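Local atomic coordinates of small ribosomal subunit protein bS6 (PDB entry 2J5A), a protein that probably binds 16S ribosomal RNA together with protein bS18, as a structural component of the small ribosomal subunit. Residues A15-L20 / D89-R94; E11-V16 / A64-V69. All coordinates share one frame; numbering follows the deposited sequence.

Interaction 1 of 2, residues A15-L20 / D89-R94; sequences AVKPTL and DEDVIR. With NA (sodium ion), chain B.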
loop_
_atom_site.group_PDB
_atom_site.type_symbol
_atom_site.label_atom_id
_atom_site.label_comp_id
_atom_site.label_asym_id
_atom_site.label_seq_id
_atom_site.Cartn_x
_atom_site.Cartn_y
_atom_site.Cartn_z
ATOM N N ALA A 15 -1.684 -6.485 1.925
ATOM C CA ALA A 15 -1.250 -7.851 2.205
ATOM C C ALA A 15 -1.352 -8.672 0.935
ATOM O O ALA A 15 -2.409 -8.722 0.312
ATOM C CB ALA A 15 -2.111 -8.480 3.293
ATOM N N VAL A 16 -0.240 -9.298 0.553
ATOM C CA VAL A 16 -0.142 -10.095 -0.683
ATOM C C VAL A 16 -0.286 -11.584 -0.351
ATOM O O VAL A 16 0.251 -12.045 0.659
ATOM C CB VAL A 16 1.206 -9.847 -1.365
ATOM C CG1 VAL A 16 1.394 -10.764 -2.549
ATOM C CG2 VAL A 16 1.331 -8.385 -1.753
ATOM N N LYS A 17 -0.998 -12.338 -1.195
ATOM C CA LYS A 17 -1.269 -13.746 -0.868
ATOM C C LYS A 17 0.056 -14.517 -0.799
ATOM O O LYS A 17 1.014 -14.172 -1.507
ATOM C CB LYS A 17 -2.325 -14.412 -1.786
ATOM C CG LYS A 17 -1.983 -14.504 -3.251
ATOM C CD LYS A 17 -2.994 -15.385 -4.042
ATOM C CE LYS A 17 -4.445 -14.878 -3.980
ATOM N NZ LYS A 17 -5.174 -14.972 -5.325
ATOM N N PRO A 18 0.148 -15.482 0.130
ATOM C CA PRO A 18 1.439 -16.117 0.444
ATOM C C PRO A 18 1.975 -17.138 -0.574
ATOM O O PRO A 18 3.035 -17.680 -0.343
ATOM C CB PRO A 18 1.175 -16.805 1.796
ATOM C CG PRO A 18 -0.277 -17.096 1.795
ATOM C CD PRO A 18 -0.942 -16.011 0.964
ATOM N N THR A 19 1.259 -17.386 -1.667
ATOM C CA THR A 19 1.660 -18.351 -2.699
ATOM C C THR A 19 2.503 -17.729 -3.821
ATOM O O THR A 19 2.944 -18.442 -4.725
ATOM C CB THR A 19 0.425 -18.975 -3.372
ATOM O OG1 THR A 19 -0.286 -17.958 -4.106
ATOM C CG2 THR A 19 -0.508 -19.616 -2.342
ATOM N N LEU A 20 2.682 -16.407 -3.797
ATOM C CA LEU A 20 3.611 -15.746 -4.700
ATOM C C LEU A 20 5.024 -15.941 -4.167
ATOM O O LEU A 20 5.226 -15.980 -2.969
ATOM C CB LEU A 20 3.321 -14.231 -4.793
ATOM C CG LEU A 20 2.252 -13.703 -5.763
ATOM C CD1 LEU A 20 0.923 -14.402 -5.610
ATOM C CD2 LEU A 20 2.081 -12.214 -5.557
ATOM N N ASP A 89 -6.998 -6.401 -7.853
ATOM C CA ASP A 89 -5.808 -7.254 -7.908
ATOM C C ASP A 89 -6.059 -8.480 -7.077
ATOM O O ASP A 89 -6.225 -8.390 -5.853
ATOM C CB ASP A 89 -4.565 -6.542 -7.379
ATOM C CG ASP A 89 -3.278 -7.274 -7.733
ATOM O OD1 ASP A 89 -3.234 -8.513 -7.707
ATOM O OD2 ASP A 89 -2.290 -6.612 -8.055
ATOM N N GLU A 90 -6.084 -9.633 -7.732
ATOM C CA GLU A 90 -6.416 -10.893 -7.059
ATOM C C GLU A 90 -5.329 -11.370 -6.099
ATOM O O GLU A 90 -5.599 -12.139 -5.166
ATOM C CB GLU A 90 -6.724 -11.988 -8.095
ATOM C CG GLU A 90 -8.218 -12.104 -8.420
ATOM C CD GLU A 90 -8.494 -13.075 -9.550
ATOM O OE1 GLU A 90 -7.983 -14.222 -9.481
ATOM O OE2 GLU A 90 -9.205 -12.683 -10.506
ATOM N N ASP A 91 -4.106 -10.922 -6.356
ATOM C CA ASP A 91 -2.961 -11.246 -5.523
ATOM C C ASP A 91 -2.945 -10.476 -4.193
ATOM O O ASP A 91 -2.287 -10.897 -3.262
ATOM C CB ASP A 91 -1.668 -10.945 -6.272
ATOM C CG ASP A 91 -1.520 -11.737 -7.568
ATOM O OD1 ASP A 91 -2.029 -12.891 -7.663
ATOM O OD2 ASP A 91 -0.841 -11.192 -8.485
ATOM N N VAL A 92 -3.657 -9.351 -4.111
ATOM C CA VAL A 92 -3.671 -8.512 -2.919
ATOM C C VAL A 92 -4.913 -8.807 -2.129
ATOM O O VAL A 92 -6.015 -8.534 -2.581
ATOM C CB VAL A 92 -3.605 -7.026 -3.302
ATOM C CG1 VAL A 92 -3.881 -6.109 -2.077
ATOM C CG2 VAL A 92 -2.267 -6.729 -3.975
ATOM N N ILE A 93 -4.760 -9.386 -0.951
ATOM C CA ILE A 93 -5.907 -9.961 -0.267
ATOM C C ILE A 93 -6.366 -9.064 0.854
ATOM O O ILE A 93 -7.339 -9.351 1.535
ATOM C CB ILE A 93 -5.629 -11.441 0.216
ATOM C CG1 ILE A 93 -4.452 -11.522 1.213
ATOM C CG2 ILE A 93 -5.377 -12.347 -1.002
ATOM C CD1 ILE A 93 -4.213 -12.936 1.793
ATOM N N ARG A 94 -5.648 -7.971 1.048
ATOM C CA ARG A 94 -5.993 -6.998 2.049
ATOM C C ARG A 94 -5.328 -5.652 1.721
ATOM O O ARG A 94 -4.174 -5.602 1.298
ATOM C CB ARG A 94 -5.578 -7.504 3.427
ATOM C CG ARG A 94 -6.357 -6.833 4.495
ATOM C CD ARG A 94 -5.902 -7.219 5.849
ATOM N NE ARG A 94 -6.591 -6.402 6.827
ATOM C CZ ARG A 94 -6.195 -6.234 8.088
ATOM N NH1 ARG A 94 -5.103 -6.828 8.551
ATOM N NH2 ARG A 94 -6.902 -5.459 8.889
HETATM NA NA NA B . -7.384 -7.592 -4.193
HETATM O O HOH W 1 -8.860 -9.100 -3.916
#
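Lys17 lies across Ile93 at about a right angle, its CB 3.8 Å from Ile93 CG2, and then bends back to the turn of residues 89-92. With CG set between the backbone N and the carbonyl carbon (chi1 62°) and a further bend at chi3, the chain runs alongside Asp91, CG nearest its O, and brings NZ to 2.9 Å from Glu90 O. The ammonium stands above that carbonyl plane, 56° out of it, rather than on a lone pair. The backbone N of Lys17 donates nearly in line with the C=O of Asp91. Leu20 crosses the Asp91 side chain, also at about a right angle, and lays CD1 3.9 Å from OD1; the polar partner of that carboxylate is Lys28 of helix 22-38, which makes a salt bridge with OD2.

Where the strands pair, Ile93 and Arg94 both face Ala15, a classic beta bulge: Ala15 O takes a good bond from Ile93 N (2.8 Å) and a weak one from Arg94 N, while Ala15 CB packs against Arg94 CB at 3.6 Å. The 89-92 turn is type I, with Asp89 OD1 closing an Asx turn on Asp91 N. Asp89 O (2.2 Å) and Val92 O (2.3 Å) bind the sodium ion, which Leu86, Lys87 and a water complete. The turn's end carbonyls thus serve sodium, Glu90 O the ammonium and Asp91 O the backbone N of Lys17.

Interaction 2 of 2, residues E11-V16 / A64-V69; sequences ETVFAV and ARYFLV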
loop_
_atom_site.group_PDB
_atom_site.type_symbol
_atom_site.label_atom_id
_atom_site.label_comp_id
_atom_site.label_asym_id
_atom_site.label_seq_id
_atom_site.Cartn_x
_atom_site.Cartn_y
_atom_site.Cartn_z
ATOM N N GLU A 11 -1.053 7.028 3.875
ATOM C CA GLU A 11 -0.344 5.805 4.155
ATOM C C GLU A 11 -1.204 4.659 3.661
ATOM O O GLU A 11 -2.415 4.667 3.898
ATOM C CB GLU A 11 -0.092 5.660 5.642
ATOM C CG GLU A 11 0.683 4.423 5.995
ATOM C CD GLU A 11 1.113 4.427 7.430
ATOM O OE1 GLU A 11 1.957 5.273 7.790
ATOM O OE2 GLU A 11 0.610 3.577 8.204
ATOM N N THR A 12 -0.572 3.712 2.951
ATOM C CA THR A 12 -1.232 2.515 2.420
ATOM C C THR A 12 -0.513 1.286 2.970
ATOM O O THR A 12 0.702 1.236 2.999
ATOM C CB THR A 12 -1.175 2.477 0.875
ATOM O OG1 THR A 12 -1.863 3.609 0.341
ATOM C CG2 THR A 12 -1.777 1.227 0.320
ATOM N N VAL A 13 -1.285 0.320 3.419
ATOM C CA VAL A 13 -0.786 -0.959 3.875
ATOM C C VAL A 13 -1.611 -1.999 3.135
ATOM O O VAL A 13 -2.833 -1.899 3.095
ATOM C CB VAL A 13 -0.986 -1.160 5.409
ATOM C CG1 VAL A 13 -0.485 -2.519 5.854
ATOM C CG2 VAL A 13 -0.330 -0.065 6.212
ATOM N N PHE A 14 -0.941 -2.991 2.546
ATOM C CA PHE A 14 -1.625 -4.071 1.857
ATOM C C PHE A 14 -0.909 -5.406 2.083
ATOM O O PHE A 14 0.294 -5.444 2.410
ATOM C CB PHE A 14 -1.791 -3.755 0.368
ATOM C CG PHE A 14 -0.493 -3.608 -0.369
ATOM C CD1 PHE A 14 0.235 -2.443 -0.289
ATOM C CD2 PHE A 14 0.020 -4.670 -1.131
ATOM C CE1 PHE A 14 1.426 -2.312 -0.969
ATOM C CE2 PHE A 14 1.220 -4.542 -1.804
ATOM C CZ PHE A 14 1.916 -3.374 -1.729
ATOM N N ALA A 15 -1.684 -6.485 1.925
ATOM C CA ALA A 15 -1.250 -7.851 2.205
ATOM C C ALA A 15 -1.352 -8.672 0.935
ATOM O O ALA A 15 -2.409 -8.722 0.312
ATOM C CB ALA A 15 -2.111 -8.480 3.293
ATOM N N VAL A 16 -0.240 -9.298 0.553
ATOM C CA VAL A 16 -0.142 -10.095 -0.683
ATOM C C VAL A 16 -0.286 -11.584 -0.351
ATOM O O VAL A 16 0.251 -12.045 0.659
ATOM C CB VAL A 16 1.206 -9.847 -1.365
ATOM C CG1 VAL A 16 1.394 -10.764 -2.549
ATOM C CG2 VAL A 16 1.331 -8.385 -1.753
ATOM N N ALA A 64 0.264 -13.829 5.243
ATOM C CA ALA A 64 0.335 -12.937 4.078
ATOM C C ALA A 64 1.562 -12.042 4.133
ATOM O O ALA A 64 2.115 -11.824 5.194
ATOM C CB ALA A 64 -0.941 -12.087 3.984
ATOM N N ARG A 65 1.969 -11.517 2.982
ATOM C CA ARG A 65 3.095 -10.596 2.908
ATOM C C ARG A 65 2.631 -9.120 2.991
ATOM O O ARG A 65 1.901 -8.638 2.110
ATOM C CB ARG A 65 3.879 -10.828 1.614
ATOM C CG ARG A 65 5.047 -9.869 1.428
ATOM C CD ARG A 65 6.040 -9.936 2.583
ATOM N NE ARG A 65 7.324 -9.404 2.157
ATOM C CZ ARG A 65 8.236 -10.098 1.473
ATOM N NH1 ARG A 65 8.029 -11.365 1.147
ATOM N NH2 ARG A 65 9.369 -9.513 1.128
ATOM N N TYR A 66 3.096 -8.417 4.026
ATOM C CA TYR A 66 2.685 -7.055 4.304
ATOM C C TYR A 66 3.716 -6.055 3.874
ATOM O O TYR A 66 4.880 -6.164 4.250
ATOM C CB TYR A 66 2.418 -6.853 5.802
ATOM C CG TYR A 66 1.043 -7.287 6.268
ATOM C CD1 TYR A 66 0.816 -8.583 6.686
ATOM C CD2 TYR A 66 -0.008 -6.401 6.310
ATOM C CE1 TYR A 66 -0.432 -9.000 7.124
ATOM C CE2 TYR A 66 -1.261 -6.800 6.754
ATOM C CZ TYR A 66 -1.455 -8.107 7.162
ATOM O OH TYR A 66 -2.676 -8.524 7.607
ATOM N N PHE A 67 3.262 -5.067 3.099
ATOM C CA PHE A 67 4.042 -3.895 2.747
ATOM C C PHE A 67 3.307 -2.626 3.212
ATOM O O PHE A 67 2.090 -2.610 3.326
ATOM C CB PHE A 67 4.274 -3.797 1.229
ATOM C CG PHE A 67 5.068 -4.935 0.637
ATOM C CD1 PHE A 67 6.450 -4.971 0.753
ATOM C CD2 PHE A 67 4.440 -5.941 -0.086
ATOM C CE1 PHE A 67 7.171 -5.979 0.213
ATOM C CE2 PHE A 67 5.181 -6.966 -0.647
ATOM C CZ PHE A 67 6.551 -6.992 -0.481
ATOM N N LEU A 68 4.071 -1.553 3.415
ATOM C CA LEU A 68 3.553 -0.246 3.823
ATOM C C LEU A 68 4.266 0.822 3.024
ATOM O O LEU A 68 5.495 0.783 2.909
ATOM C CB LEU A 68 3.808 -0.002 5.326
ATOM C CG LEU A 68 3.301 1.294 5.983
ATOM C CD1 LEU A 68 3.095 1.051 7.465
ATOM C CD2 LEU A 68 4.219 2.513 5.740
ATOM N N VAL A 69 3.493 1.774 2.491
ATOM C CA VAL A 69 4.050 2.921 1.756
ATOM C C VAL A 69 3.332 4.228 2.183
ATOM O O VAL A 69 2.112 4.254 2.403
ATOM C CB VAL A 69 4.039 2.679 0.201
ATOM C CG1 VAL A 69 2.658 2.782 -0.375
ATOM C CG2 VAL A 69 5.000 3.650 -0.532
#
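Phe14 lays the far end of its ring, CZ, against Phe67 CB (3.8 Å), on the helix-covered face of the antiparallel sheet in the ferredoxin-like alpha+beta fold of S6. The two rings lie obliquely, planes at 36°, and Phe29 of helix 22-38 stacks on Phe67. Phe14 is turned with CG between the backbone N and the carbonyl carbon (chi1 63°), which swings its ring toward the neighbouring strand. Val16 CG2 meets the edge of the Phe67 ring. Six backbone hydrogen bonds, two at each of the pairs Thr12-Val69, Phe14-Phe67 and Val16-Arg65, join strands 8-16 and 63-73.

The other face carries Val13, Ala15, Tyr66 and Leu68. Val13 sends CG2 to Leu68 CD1 (3.8 Å) and CG1 to the edge of the Tyr66 ring, in its plane. Glu11 lies against the same leucine, OE2 3.6 Å from Leu68 CD1, while OE1 bonds to Gln70. Replacing Glu11 with an alanine would probably leave Gln70 without this acceptor and uncover one side of the Leu68 methyls. Tyr66 OH is hydrogen-bonded by Arg94 NH1, and Ala15 CB makes a CH-pi contact over one ring face, 4.0 Å from the centroid of Tyr66 and 14° off its normal.

In the fold
Strand 8-16 is the common element: interaction 2 pairs it with strand 63-73 and interaction 1 with strand 92-100, so it runs inside the four-stranded antiparallel sheet, ordered 41-53, 63-73, 8-16, 92-100. The two centres are about 10 Å apart, and Ala15 and Val16 belong to both. Along the chain both start from the first strand, then close on residues 64-69 and, after helix 78-88, on 89-94. Interaction 2 lies near the centre of the chain, interaction 1 toward the end where the sodium ion sits. Between them Ile93 packs on Ala64 and Val92 on Phe14, so side chains of strands 63-73, 8-16 and 92-100 touch across the sheet that the backbone bonds build.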